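Local structure of hypothetical protein Atu1826 (2I3D) at residues S123-G128 / G148-A153; Q155-D160 / V181-D186; N86-G91 / A101-D106; L139-P144 / S162-C167. The protein is of unknown function but is a putative alpha/beta hydrolase related to the S15 peptidase family, so it probably cleaves an ester or peptide bond. All blocks are in the same frame, centred on the assembly; numbering follows the deposited sequence. Where two conformers were deposited one is given.

Contact 1. Residues S123-G128 / G148-A153; sequences SCWVAG and GFMSIA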
loop_
_atom_site.group_PDB
_atom_site.type_symbol
_atom_site.label_atom_id
_atom_site.label_comp_id
_atom_site.label_asym_id
_atom_site.label_seq_id
_atom_site.Cartn_x
_atom_site.Cartn_y
_atom_site.Cartn_z
ATOM N N SER B 123 1.960 11.665 -27.332
ATOM C CA SER B 123 2.135 12.286 -26.011
ATOM C C SER B 123 2.029 11.328 -24.856
ATOM O O SER B 123 1.472 10.229 -24.954
ATOM C CB SER B 123 1.164 13.437 -25.790
ATOM O OG SER B 123 -0.112 12.928 -25.619
ATOM N N CYS B 124 2.599 11.780 -23.748
ATOM C CA CYS B 124 2.765 10.899 -22.620
ATOM C C CYS B 124 2.633 11.710 -21.320
ATOM O O CYS B 124 2.960 12.900 -21.282
ATOM C CB CYS B 124 4.108 10.151 -22.725
ATOM S SG CYS B 124 4.605 9.215 -21.232
ATOM N N TRP B 125 2.105 11.051 -20.288
ATOM C CA TRP B 125 2.177 11.564 -18.912
ATOM C C TRP B 125 2.938 10.593 -18.053
ATOM O O TRP B 125 2.868 9.394 -18.282
ATOM C CB TRP B 125 0.788 11.694 -18.299
ATOM C CG TRP B 125 0.036 12.969 -18.695
ATOM C CD1 TRP B 125 -0.364 13.350 -19.943
ATOM C CD2 TRP B 125 -0.445 13.966 -17.793
ATOM N NE1 TRP B 125 -1.076 14.545 -19.884
ATOM C CE2 TRP B 125 -1.151 14.938 -18.573
ATOM C CE3 TRP B 125 -0.395 14.107 -16.402
ATOM C CZ2 TRP B 125 -1.757 16.046 -18.001
ATOM C CZ3 TRP B 125 -0.995 15.222 -15.819
ATOM C CH2 TRP B 125 -1.659 16.180 -16.621
ATOM N N VAL B 126 3.598 11.109 -17.028
ATOM C CA VAL B 126 4.218 10.235 -16.029
ATOM C C VAL B 126 3.623 10.598 -14.680
ATOM O O VAL B 126 3.421 11.783 -14.373
ATOM C CB VAL B 126 5.777 10.362 -16.025
ATOM C CG1 VAL B 126 6.203 11.780 -15.699
ATOM C CG2 VAL B 126 6.439 9.328 -15.087
ATOM N N ALA B 127 3.311 9.591 -13.883
ATOM C CA ALA B 127 2.824 9.856 -12.528
ATOM C C ALA B 127 3.663 8.997 -11.609
ATOM O O ALA B 127 3.781 7.781 -11.855
ATOM C CB ALA B 127 1.354 9.494 -12.410
ATOM N N GLY B 128 4.269 9.591 -10.584
ATOM C CA GLY B 128 5.152 8.846 -9.682
ATOM C C GLY B 128 4.858 9.159 -8.221
ATOM O O GLY B 128 4.484 10.277 -7.905
ATOM N N GLY B 148 2.976 16.177 -19.366
ATOM C CA GLY B 148 2.384 16.428 -18.039
ATOM C C GLY B 148 2.948 15.423 -17.075
ATOM O O GLY B 148 3.351 14.307 -17.464
ATOM N N PHE B 149 2.909 15.795 -15.793
ATOM C CA PHE B 149 3.320 14.860 -14.756
ATOM C C PHE B 149 2.489 15.059 -13.500
ATOM O O PHE B 149 1.884 16.131 -13.309
ATOM C CB PHE B 149 4.804 15.059 -14.385
ATOM C CG PHE B 149 5.096 16.428 -13.752
ATOM C CD1 PHE B 149 4.964 16.632 -12.379
ATOM C CD2 PHE B 149 5.469 17.524 -14.551
ATOM C CE1 PHE B 149 5.215 17.887 -11.803
ATOM C CE2 PHE B 149 5.735 18.761 -13.982
ATOM C CZ PHE B 149 5.590 18.951 -12.603
HETATM N N MSE B 150 2.489 14.013 -12.663
HETATM C CA MSE B 150 2.016 14.113 -11.299
HETATM C C MSE B 150 3.140 13.575 -10.431
HETATM O O MSE B 150 3.683 12.469 -10.734
HETATM C CB MSE B 150 0.783 13.246 -11.114
HETATM C CG MSE B 150 -0.396 13.740 -11.899
HETATM SE SE MSE B 150 -1.895 12.554 -11.468
HETATM C CE MSE B 150 -3.143 13.375 -12.719
ATOM N N SER B 151 3.497 14.329 -9.384
ATOM C CA SER B 151 4.537 13.897 -8.430
ATOM C C SER B 151 3.896 13.915 -7.064
ATOM O O SER B 151 3.642 14.989 -6.518
ATOM C CB SER B 151 5.747 14.819 -8.455
ATOM O OG SER B 151 6.480 14.591 -9.615
ATOM N N ILE B 152 3.617 12.723 -6.542
ATOM C CA ILE B 152 2.936 12.542 -5.276
ATOM C C ILE B 152 4.036 12.297 -4.212
ATOM O O ILE B 152 4.834 11.352 -4.331
ATOM C CB ILE B 152 1.995 11.350 -5.314
ATOM C CG1 ILE B 152 0.870 11.612 -6.320
ATOM C CG2 ILE B 152 1.400 11.158 -3.927
ATOM C CD1 ILE B 152 1.219 11.542 -7.828
ATOM N N ALA B 153 4.077 13.162 -3.208
ATOM C CA ALA B 153 5.040 13.011 -2.087
ATOM C C ALA B 153 6.507 12.954 -2.536
ATOM O O ALA B 153 7.231 12.049 -2.126
ATOM C CB ALA B 153 4.736 11.749 -1.208
#

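Contact 2. Residues Q155-D160 / V181-D186; sequences QPNTYD and VAPEKD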
loop_
_atom_site.group_PDB
_atom_site.type_symbol
_atom_site.label_atom_id
_atom_site.label_comp_id
_atom_site.label_asym_id
_atom_site.label_seq_id
_atom_site.Cartn_x
_atom_site.Cartn_y
_atom_site.Cartn_z
ATOM N N GLN B 155 10.590 13.780 -2.547
ATOM C CA GLN B 155 11.439 13.813 -1.360
ATOM C C GLN B 155 12.691 14.597 -1.730
ATOM O O GLN B 155 13.774 14.030 -1.877
ATOM C CB GLN B 155 11.864 12.390 -0.957
ATOM C CG GLN B 155 10.731 11.418 -0.691
ATOM C CD GLN B 155 11.236 10.004 -0.906
ATOM O OE1 GLN B 155 11.505 9.230 0.048
ATOM N NE2 GLN B 155 11.381 9.658 -2.172
ATOM N N PRO B 156 12.557 15.916 -1.914
ATOM C CA PRO B 156 13.751 16.682 -2.373
ATOM C C PRO B 156 14.840 16.919 -1.293
ATOM O O PRO B 156 15.910 17.479 -1.610
ATOM C CB PRO B 156 13.169 18.045 -2.778
ATOM C CG PRO B 156 11.833 18.182 -1.953
ATOM C CD PRO B 156 11.335 16.740 -1.780
ATOM N N ASN B 157 14.564 16.507 -0.056
ATOM C CA ASN B 157 15.553 16.483 1.005
ATOM C C ASN B 157 16.394 15.196 0.963
ATOM O O ASN B 157 17.461 15.156 1.556
ATOM C CB ASN B 157 14.863 16.636 2.401
ATOM C CG ASN B 157 13.775 15.559 2.677
ATOM O OD1 ASN B 157 13.159 15.028 1.764
ATOM N ND2 ASN B 157 13.580 15.209 3.983
ATOM N N THR B 158 15.900 14.156 0.272
ATOM C CA THR B 158 16.572 12.841 0.216
ATOM C C THR B 158 17.186 12.552 -1.154
ATOM O O THR B 158 18.242 11.876 -1.251
ATOM C CB THR B 158 15.522 11.722 0.509
ATOM O OG1 THR B 158 14.879 11.989 1.762
ATOM C CG2 THR B 158 16.181 10.331 0.488
ATOM N N TYR B 159 16.498 13.003 -2.203
ATOM C CA TYR B 159 16.948 12.792 -3.589
ATOM C C TYR B 159 17.115 14.163 -4.219
ATOM O O TYR B 159 16.396 15.112 -3.862
ATOM C CB TYR B 159 15.938 11.961 -4.387
ATOM C CG TYR B 159 15.803 10.574 -3.788
ATOM C CD1 TYR B 159 16.865 9.662 -3.848
ATOM C CD2 TYR B 159 14.626 10.159 -3.185
ATOM C CE1 TYR B 159 16.764 8.400 -3.323
ATOM C CE2 TYR B 159 14.525 8.868 -2.625
ATOM C CZ TYR B 159 15.607 8.024 -2.684
ATOM O OH TYR B 159 15.491 6.755 -2.162
ATOM N N ASP B 160 18.063 14.239 -5.140
ATOM C CA ASP B 160 18.452 15.487 -5.786
ATOM C C ASP B 160 17.516 15.819 -6.967
ATOM O O ASP B 160 17.541 15.164 -8.000
ATOM C CB ASP B 160 19.904 15.323 -6.262
ATOM C CG ASP B 160 20.435 16.540 -6.997
ATOM O OD1 ASP B 160 19.840 17.652 -6.853
ATOM O OD2 ASP B 160 21.469 16.367 -7.706
ATOM N N VAL B 181 8.585 12.169 6.479
ATOM C CA VAL B 181 9.594 11.656 5.524
ATOM C C VAL B 181 10.162 12.798 4.654
ATOM O O VAL B 181 11.392 12.961 4.508
ATOM C CB VAL B 181 9.032 10.536 4.629
ATOM C CG1 VAL B 181 10.054 10.163 3.546
ATOM C CG2 VAL B 181 8.667 9.262 5.460
ATOM N N ALA B 182 9.239 13.575 4.078
ATOM C CA ALA B 182 9.570 14.728 3.230
ATOM C C ALA B 182 8.721 15.907 3.706
ATOM O O ALA B 182 7.592 16.089 3.235
ATOM C CB ALA B 182 9.255 14.385 1.762
ATOM N N PRO B 183 9.201 16.644 4.733
ATOM C CA PRO B 183 8.427 17.746 5.320
ATOM C C PRO B 183 8.009 18.846 4.336
ATOM O O PRO B 183 8.625 19.034 3.299
ATOM C CB PRO B 183 9.373 18.305 6.378
ATOM C CG PRO B 183 10.169 17.034 6.813
ATOM C CD PRO B 183 10.457 16.397 5.495
ATOM N N GLU B 184 6.968 19.569 4.716
ATOM C CA GLU B 184 6.405 20.636 3.891
ATOM C C GLU B 184 7.467 21.617 3.515
ATOM O O GLU B 184 7.469 22.110 2.404
ATOM C CB GLU B 184 5.398 21.458 4.698
ATOM C CG GLU B 184 4.027 20.987 4.781
ATOM C CD GLU B 184 3.145 22.123 5.313
ATOM O OE1 GLU B 184 3.025 22.230 6.526
ATOM O OE2 GLU B 184 2.652 22.940 4.519
ATOM N N LYS B 185 8.333 21.982 4.457
ATOM C CA LYS B 185 9.327 22.991 4.125
ATOM C C LYS B 185 10.179 22.552 2.929
ATOM O O LYS B 185 10.533 23.373 2.084
ATOM C CB LYS B 185 10.207 23.301 5.332
ATOM C CG LYS B 185 11.386 24.248 5.064
ATOM C CD LYS B 185 12.004 24.809 6.425
ATOM C CE LYS B 185 12.881 23.784 7.110
ATOM N NZ LYS B 185 13.510 24.420 8.332
ATOM N N ASP B 186 10.533 21.264 2.885
ATOM C CA ASP B 186 11.393 20.789 1.817
ATOM C C ASP B 186 10.618 20.751 0.502
ATOM O O ASP B 186 11.142 21.165 -0.557
ATOM C CB ASP B 186 11.920 19.409 2.156
ATOM C CG ASP B 186 12.679 19.430 3.438
ATOM O OD1 ASP B 186 13.884 19.723 3.389
ATOM O OD2 ASP B 186 12.065 19.242 4.501
#

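Contact 3. Residues N86-G91 / A101-D106; sequences NFRSIG and AGELSD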
loop_
_atom_site.group_PDB
_atom_site.type_symbol
_atom_site.label_atom_id
_atom_site.label_comp_id
_atom_site.label_asym_id
_atom_site.label_seq_id
_atom_site.Cartn_x
_atom_site.Cartn_y
_atom_site.Cartn_z
ATOM N N ASN B 86 6.903 -3.026 -11.955
ATOM C CA ASN B 86 7.795 -3.164 -10.827
ATOM C C ASN B 86 9.203 -2.841 -11.254
ATOM O O ASN B 86 9.685 -3.384 -12.259
ATOM C CB ASN B 86 7.722 -4.579 -10.267
ATOM C CG ASN B 86 6.567 -4.759 -9.309
ATOM O OD1 ASN B 86 6.078 -3.783 -8.697
ATOM N ND2 ASN B 86 6.135 -6.015 -9.130
ATOM N N PHE B 87 9.862 -1.969 -10.500
ATOM C CA PHE B 87 11.299 -1.703 -10.754
ATOM C C PHE B 87 12.112 -2.988 -10.597
ATOM O O PHE B 87 11.667 -3.936 -9.921
ATOM C CB PHE B 87 11.872 -0.636 -9.819
ATOM C CG PHE B 87 11.439 0.770 -10.166
ATOM C CD1 PHE B 87 11.667 1.319 -11.446
ATOM C CD2 PHE B 87 10.834 1.568 -9.179
ATOM C CE1 PHE B 87 11.242 2.647 -11.737
ATOM C CE2 PHE B 87 10.434 2.900 -9.439
ATOM C CZ PHE B 87 10.619 3.438 -10.728
ATOM N N ARG B 88 13.303 -3.023 -11.205
ATOM C CA ARG B 88 14.254 -4.148 -10.963
ATOM C C ARG B 88 14.301 -4.528 -9.490
ATOM O O ARG B 88 14.360 -3.636 -8.603
ATOM C CB ARG B 88 15.677 -3.781 -11.423
ATOM C CG ARG B 88 16.303 -2.594 -10.685
ATOM C CD ARG B 88 17.626 -2.142 -11.364
ATOM N NE ARG B 88 17.424 -1.774 -12.760
ATOM C CZ ARG B 88 18.413 -1.682 -13.653
ATOM N NH1 ARG B 88 19.664 -1.903 -13.250
ATOM N NH2 ARG B 88 18.157 -1.357 -14.922
ATOM N N SER B 89 14.279 -5.854 -9.253
ATOM C CA SER B 89 14.368 -6.517 -7.920
ATOM C C SER B 89 13.014 -6.647 -7.232
ATOM O O SER B 89 12.903 -7.421 -6.288
ATOM C CB SER B 89 15.339 -5.839 -6.964
ATOM O OG SER B 89 14.704 -4.777 -6.234
ATOM N N ILE B 90 12.004 -5.877 -7.671
ATOM C CA ILE B 90 10.672 -5.885 -7.033
ATOM C C ILE B 90 9.738 -6.934 -7.709
ATOM O O ILE B 90 9.640 -7.013 -8.941
ATOM C CB ILE B 90 10.040 -4.453 -7.138
ATOM C CG1 ILE B 90 11.031 -3.336 -6.684
ATOM C CG2 ILE B 90 8.648 -4.399 -6.462
ATOM C CD1 ILE B 90 11.500 -3.408 -5.250
ATOM N N GLY B 91 9.052 -7.737 -6.902
ATOM C CA GLY B 91 8.165 -8.780 -7.447
ATOM C C GLY B 91 8.944 -9.762 -8.312
ATOM O O GLY B 91 9.972 -10.277 -7.902
ATOM N N ALA B 101 19.820 5.283 -10.837
ATOM C CA ALA B 101 20.135 5.167 -12.272
ATOM C C ALA B 101 19.468 3.962 -12.956
ATOM O O ALA B 101 18.918 4.069 -14.074
ATOM C CB ALA B 101 21.648 5.124 -12.486
ATOM N N GLY B 102 19.531 2.803 -12.301
ATOM C CA GLY B 102 18.909 1.612 -12.903
ATOM C C GLY B 102 17.398 1.753 -13.047
ATOM O O GLY B 102 16.798 1.321 -14.026
ATOM N N GLU B 103 16.765 2.362 -12.053
ATOM C CA GLU B 103 15.316 2.462 -12.077
ATOM C C GLU B 103 14.870 3.455 -13.131
ATOM O O GLU B 103 13.842 3.238 -13.799
ATOM C CB GLU B 103 14.792 2.803 -10.674
ATOM C CG GLU B 103 14.910 1.553 -9.717
ATOM C CD GLU B 103 16.283 1.436 -9.082
ATOM O OE1 GLU B 103 16.887 2.490 -8.793
ATOM O OE2 GLU B 103 16.739 0.304 -8.836
ATOM N N LEU B 104 15.691 4.504 -13.351
ATOM C CA LEU B 104 15.419 5.402 -14.458
ATOM C C LEU B 104 15.540 4.648 -15.799
ATOM O O LEU B 104 14.689 4.809 -16.662
ATOM C CB LEU B 104 16.372 6.611 -14.452
ATOM C CG LEU B 104 16.194 7.570 -15.638
ATOM C CD1 LEU B 104 14.792 8.156 -15.756
ATOM C CD2 LEU B 104 17.218 8.721 -15.514
ATOM N N SER B 105 16.549 3.785 -15.938
ATOM C CA SER B 105 16.687 2.971 -17.155
ATOM C C SER B 105 15.503 2.052 -17.345
ATOM O O SER B 105 14.998 1.928 -18.471
ATOM C CB SER B 105 17.996 2.184 -17.138
ATOM O OG SER B 105 19.029 3.159 -17.232
ATOM N N ASP B 106 15.024 1.451 -16.234
ATOM C CA ASP B 106 13.817 0.630 -16.281
ATOM C C ASP B 106 12.614 1.407 -16.817
ATOM O O ASP B 106 11.885 0.924 -17.678
ATOM C CB ASP B 106 13.448 0.110 -14.881
ATOM C CG ASP B 106 14.475 -0.880 -14.332
ATOM O OD1 ASP B 106 15.286 -1.401 -15.156
ATOM O OD2 ASP B 106 14.479 -1.113 -13.077
#

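Contact 4. Residues L139-P144 / S162-C167; sequences LLMRRP and SFLAPC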
loop_
_atom_site.group_PDB
_atom_site.type_symbol
_atom_site.label_atom_id
_atom_site.label_comp_id
_atom_site.label_asym_id
_atom_site.label_seq_id
_atom_site.Cartn_x
_atom_site.Cartn_y
_atom_site.Cartn_z
ATOM N N LEU B 139 12.619 11.122 -15.871
ATOM C CA LEU B 139 12.195 10.633 -17.193
ATOM C C LEU B 139 11.605 11.807 -18.009
ATOM O O LEU B 139 11.890 11.968 -19.205
ATOM C CB LEU B 139 11.181 9.507 -17.039
ATOM C CG LEU B 139 10.713 8.848 -18.343
ATOM C CD1 LEU B 139 11.875 8.065 -18.989
ATOM C CD2 LEU B 139 9.518 7.939 -18.046
ATOM N N LEU B 140 10.801 12.635 -17.338
ATOM C CA LEU B 140 10.233 13.849 -17.920
ATOM C C LEU B 140 11.320 14.714 -18.550
ATOM O O LEU B 140 11.204 15.157 -19.697
ATOM C CB LEU B 140 9.555 14.638 -16.784
ATOM C CG LEU B 140 9.080 16.076 -17.077
ATOM C CD1 LEU B 140 7.876 16.004 -17.967
ATOM C CD2 LEU B 140 8.742 16.819 -15.811
HETATM N N MSE B 141 12.384 14.937 -17.800
HETATM C CA MSE B 141 13.494 15.767 -18.281
HETATM C C MSE B 141 14.112 15.212 -19.579
HETATM O O MSE B 141 14.489 15.992 -20.459
HETATM C CB MSE B 141 14.538 15.905 -17.151
HETATM C CG MSE B 141 15.492 17.070 -17.284
HETATM SE SE MSE B 141 14.567 18.814 -17.241
HETATM C CE MSE B 141 16.090 19.713 -18.086
ATOM N N ARG B 142 14.161 13.881 -19.710
ATOM C CA ARG B 142 14.798 13.211 -20.861
ATOM C C ARG B 142 13.916 13.012 -22.088
ATOM O O ARG B 142 14.416 12.749 -23.191
ATOM C CB ARG B 142 15.264 11.821 -20.451
ATOM C CG ARG B 142 16.247 11.822 -19.335
ATOM C CD ARG B 142 17.068 10.571 -19.370
ATOM N NE ARG B 142 18.396 10.842 -18.838
ATOM C CZ ARG B 142 19.275 9.900 -18.529
ATOM N NH1 ARG B 142 18.957 8.616 -18.689
ATOM N NH2 ARG B 142 20.462 10.241 -18.049
ATOM N N ARG B 143 12.599 13.084 -21.908
ATOM C CA ARG B 143 11.695 12.638 -22.928
ATOM C C ARG B 143 10.744 13.757 -23.337
ATOM O O ARG B 143 9.747 14.010 -22.629
ATOM C CB ARG B 143 10.909 11.403 -22.455
ATOM C CG ARG B 143 11.791 10.191 -22.134
ATOM C CD ARG B 143 12.391 9.590 -23.408
ATOM N NE ARG B 143 11.446 8.684 -24.038
ATOM C CZ ARG B 143 11.569 7.365 -24.090
ATOM N NH1 ARG B 143 10.621 6.658 -24.684
ATOM N NH2 ARG B 143 12.623 6.753 -23.569
ATOM N N PRO B 144 11.026 14.418 -24.495
ATOM C CA PRO B 144 10.239 15.599 -24.872
ATOM C C PRO B 144 8.744 15.306 -25.074
ATOM O O PRO B 144 7.940 16.222 -25.009
ATOM C CB PRO B 144 10.900 16.078 -26.196
ATOM C CG PRO B 144 11.684 14.934 -26.675
ATOM C CD PRO B 144 12.085 14.111 -25.487
ATOM N N SER B 162 17.718 18.779 -8.602
ATOM C CA SER B 162 18.232 20.007 -9.156
ATOM C C SER B 162 18.471 19.839 -10.672
ATOM O O SER B 162 18.707 20.841 -11.354
ATOM C CB SER B 162 19.470 20.492 -8.399
ATOM O OG SER B 162 20.530 19.739 -8.791
ATOM N N PHE B 163 18.342 18.610 -11.199
ATOM C CA PHE B 163 18.341 18.368 -12.679
ATOM C C PHE B 163 17.166 19.078 -13.404
ATOM O O PHE B 163 17.172 19.204 -14.620
ATOM C CB PHE B 163 18.297 16.870 -13.003
ATOM C CG PHE B 163 17.028 16.195 -12.506
ATOM C CD1 PHE B 163 15.872 16.212 -13.271
ATOM C CD2 PHE B 163 16.997 15.584 -11.255
ATOM C CE1 PHE B 163 14.683 15.619 -12.792
ATOM C CE2 PHE B 163 15.806 15.014 -10.767
ATOM C CZ PHE B 163 14.663 15.046 -11.526
ATOM N N LEU B 164 16.116 19.446 -12.673
ATOM C CA LEU B 164 14.968 20.142 -13.277
ATOM C C LEU B 164 15.321 21.607 -13.550
ATOM O O LEU B 164 15.014 22.538 -12.756
ATOM C CB LEU B 164 13.784 20.092 -12.348
ATOM C CG LEU B 164 13.082 18.731 -12.287
ATOM C CD1 LEU B 164 12.150 18.665 -11.047
ATOM C CD2 LEU B 164 12.310 18.395 -13.612
ATOM N N ALA B 165 15.951 21.834 -14.684
ATOM C CA ALA B 165 16.535 23.152 -14.933
ATOM C C ALA B 165 16.595 23.461 -16.436
ATOM O O ALA B 165 17.683 23.484 -17.034
ATOM C CB ALA B 165 17.917 23.228 -14.314
ATOM N N PRO B 166 15.439 23.796 -17.037
ATOM C CA PRO B 166 14.217 23.910 -16.261
ATOM C C PRO B 166 13.322 22.672 -16.437
ATOM O O PRO B 166 13.524 21.830 -17.336
ATOM C CB PRO B 166 13.532 25.135 -16.894
ATOM C CG PRO B 166 13.902 24.979 -18.367
ATOM C CD PRO B 166 15.213 24.186 -18.451
ATOM N N CYS B 167 12.366 22.584 -15.537
ATOM C CA CYS B 167 11.291 21.666 -15.694
ATOM C C CYS B 167 10.587 22.001 -17.017
ATOM O O CYS B 167 10.215 23.147 -17.239
ATOM C CB CYS B 167 10.362 21.750 -14.497
ATOM S SG CYS B 167 9.002 20.570 -14.556
#

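Contact 1. Residues S123-G128 / G148-A153
The indole of Trp-125 lies over Gly-148, a worked example of an aromatic side chain packed on the backbone of the neighbouring strand. Strands 124-129 and 146-152 are parallel neighbours, joined through helix 131-142 as a beta-alpha-beta crossover, the axes of their paired segments 4.7 Å apart. Chi1 of -81° sets CG beside the backbone nitrogen and turns the ring across to Gly-148. From the root outward, CB and CG pass the carbonyl oxygen of Gly-148, CD2 and CE2 reach its CA, and CE3 lies 3.7 Å from its carbonyl carbon. That CA sits 3.8 Å from the centroid of the six-membered ring, 12° off the normal, a CH-pi contact over the face. At the far rim, Trp-125 CZ3 meets the methyl CE of selenomethionine Met-150 at 4.2 Å. On the opposite face of the sheet, Val-126 CG1 packs on Phe-149 CB. Four backbone bonds join the strands, the straightest from Ile-152 N to Gly-128 O at 2.9 Å. Gly-128 belongs to a probable nucleophile elbow, GxSxG. Gly-148 N, 3.8 Å from Cys-124 O, and Phe-149 N are buried without a partner; the Val-126 N to Gly-148 O bond and the indole's CH-pi cover together hold this end.

Contact 2. Residues Q155-D160 / V181-D186
Asn-157 and Val-181 join two loops at the C-terminal ends of the strands of a putative alpha/beta hydrolase sheet, one following strand 146-152 and the other leading from strand 171-176 into helix 184-195, with Pro-183 at its N-cap position. The polar part of the contact is a single cross-loop hydrogen bond, from Asn-157 ND2 to Val-181 O at 3.2 Å. It is nearly straight, 174° at the hydrogen, and the acceptor lies in the amide plane, although the nitrogen approaches tilted out of the carbonyl plane. Chi1 of 56° puts the amide of Asn-157 between its own backbone nitrogen and carbonyl carbon, from where it can reach over to the other loop. Behind it, the loop curls on itself, with Gln-155 O accepting from both Thr-158 N and Tyr-159 N.

The remaining contacts are van der Waals. Ala-182 CB rests 3.9 Å from Gln-155 CA and also touches the carbonyl oxygen of the Asn-157 side chain. Pro-183 CD lies against Asn-157 ND2, their side chains roughly perpendicular. Gln-155 OE1 passes Val-181 CG1 at 3.9 Å.

Both loops border the likely catalytic centre: Gln-155 touches Ser-130, Val-181 touches His-212, and Ala-182 N donates to Asp-179, three residues in the geometry of a Ser-His-Asp triad.

In the first turn of the helix, Asp-186 supplies carbon-to-oxygen contacts from two groups. Its backbone O is 3.4 Å from Pro-156 CG, while its carboxylate OD1 stands 3.4 Å from Asn-157 CB.

Contact 3. Residues N86-G91 / A101-D106
Arg-88 grips Asp-106 through both backbone and side chain, tying a type II beta turn, Phe-87 to Ile-90, to the first turns of helix 101-117. The turn follows strand 81-85 of the alpha/beta hydrolase sheet, so the contact pins the strand-to-helix connection to the helix it leads into. The tight part is a side-on salt bridge. Arg-88 NE donates to Asp-106 OD2 at 3.0 Å and NH2 to OD1 at 2.9 Å, both oxygens close to the guanidinium plane, which is turned 34° from that of the carboxylate. Arg-88 N also reaches OD2, at 2.9 Å and from the other face of the carboxylate, so two bonds hold this oxygen and fix the rotation of the group. Gly-102 CA lies 3.4 Å above the centre of the guanidinium.

Phe-87 is also closely packed: its ring takes Glu-103 CB over one face, offset toward the rim, 3.8 Å from the centroid.

The outer flank is looser. The nearest approach of Ser-105 is its CB, 4.2 Å from Arg-88 NH2, and Arg-88 NH1 finds a long, weak ion pair with Asp-98.

Glu-103 is buried, by contrast. Its charge may add some attraction, but its oxygen stands well out of the guanidinium plane and accepts from Asp-98 N instead. What Glu-103 OE2 touches on the arginine is the aliphatic stem, at CG, 3.5 Å away.

Contact 4. Residues L139-P144 / S162-C167
Pro-166 O receives the tip of Met-141, a selenomethionine, through two atoms: selenium at 3.2 Å and the methyl CE at 3.4 Å. The contact seats the last turn of helix 131-142, the helix of a beta-alpha-beta crossover in this alpha/beta hydrolase fold, against the loop between strands 146-152 and 171-176. The oxygen lies almost on the extension of the CG-SE bond, at about 171°, a direction consistent with a weak chalcogen-type attraction; no hydrogen bond joins the two segments.

Met-141 reaches this place by a bend. Its CG is anti to the backbone nitrogen, and chi2 of 62° then folds the chain so that selenium and methyl enter the curve of the loop. On the way CB passes Phe-163 CD1 at 4.1 Å, the two side chains running in opposite directions, with the ring met obliquely. Phe-163 O lies 3.7 Å from Met-141 CE, so the methyl has two carbonyl oxygens nearby, roughly at a right angle to each other.

The loop contains an inverse gamma turn centred on Leu-164 and a cis peptide bond before Pro-166. Gln-197 steadies it from outside, with NE2 donating to Leu-164 O and OE1 accepting from Cys-167 N.

Deeper in, the contact is wholly apolar. Leu-140 also touches Ile-146 and Phe-149 of the sheet, and its CD2 stands 4.5 Å from Leu-164 CD2. The same methyl carbon, Leu-140 CD2, comes to 4.0 Å from Cys-167 SG.

Overall arrangement
Contacts 1 and 4 share the beta-alpha-beta unit and meet directly: Phe-149 CD2 packs 3.6 Å from Leu-140 CD2, and Phe-149 CE2 lies 3.8 Å from Cys-167 SG. Contact 3 meets contact 4 alone, where Leu-104 CD1 comes within 3.7 Å of Leu-139 N; its nearest atoms stay about 8 Å from contact 1. Contact 2 is linked to 1 and 4 by chain continuity alone, its centre about 18 Å from each of theirs. It borders the probable active site, touching Ser-130 and His-212; contact 1 borders it too, through Gly-128 of the presumed nucleophile elbow and Ala-153. The bound magnesium ion lies about 13 Å from the side chain of Trp-125.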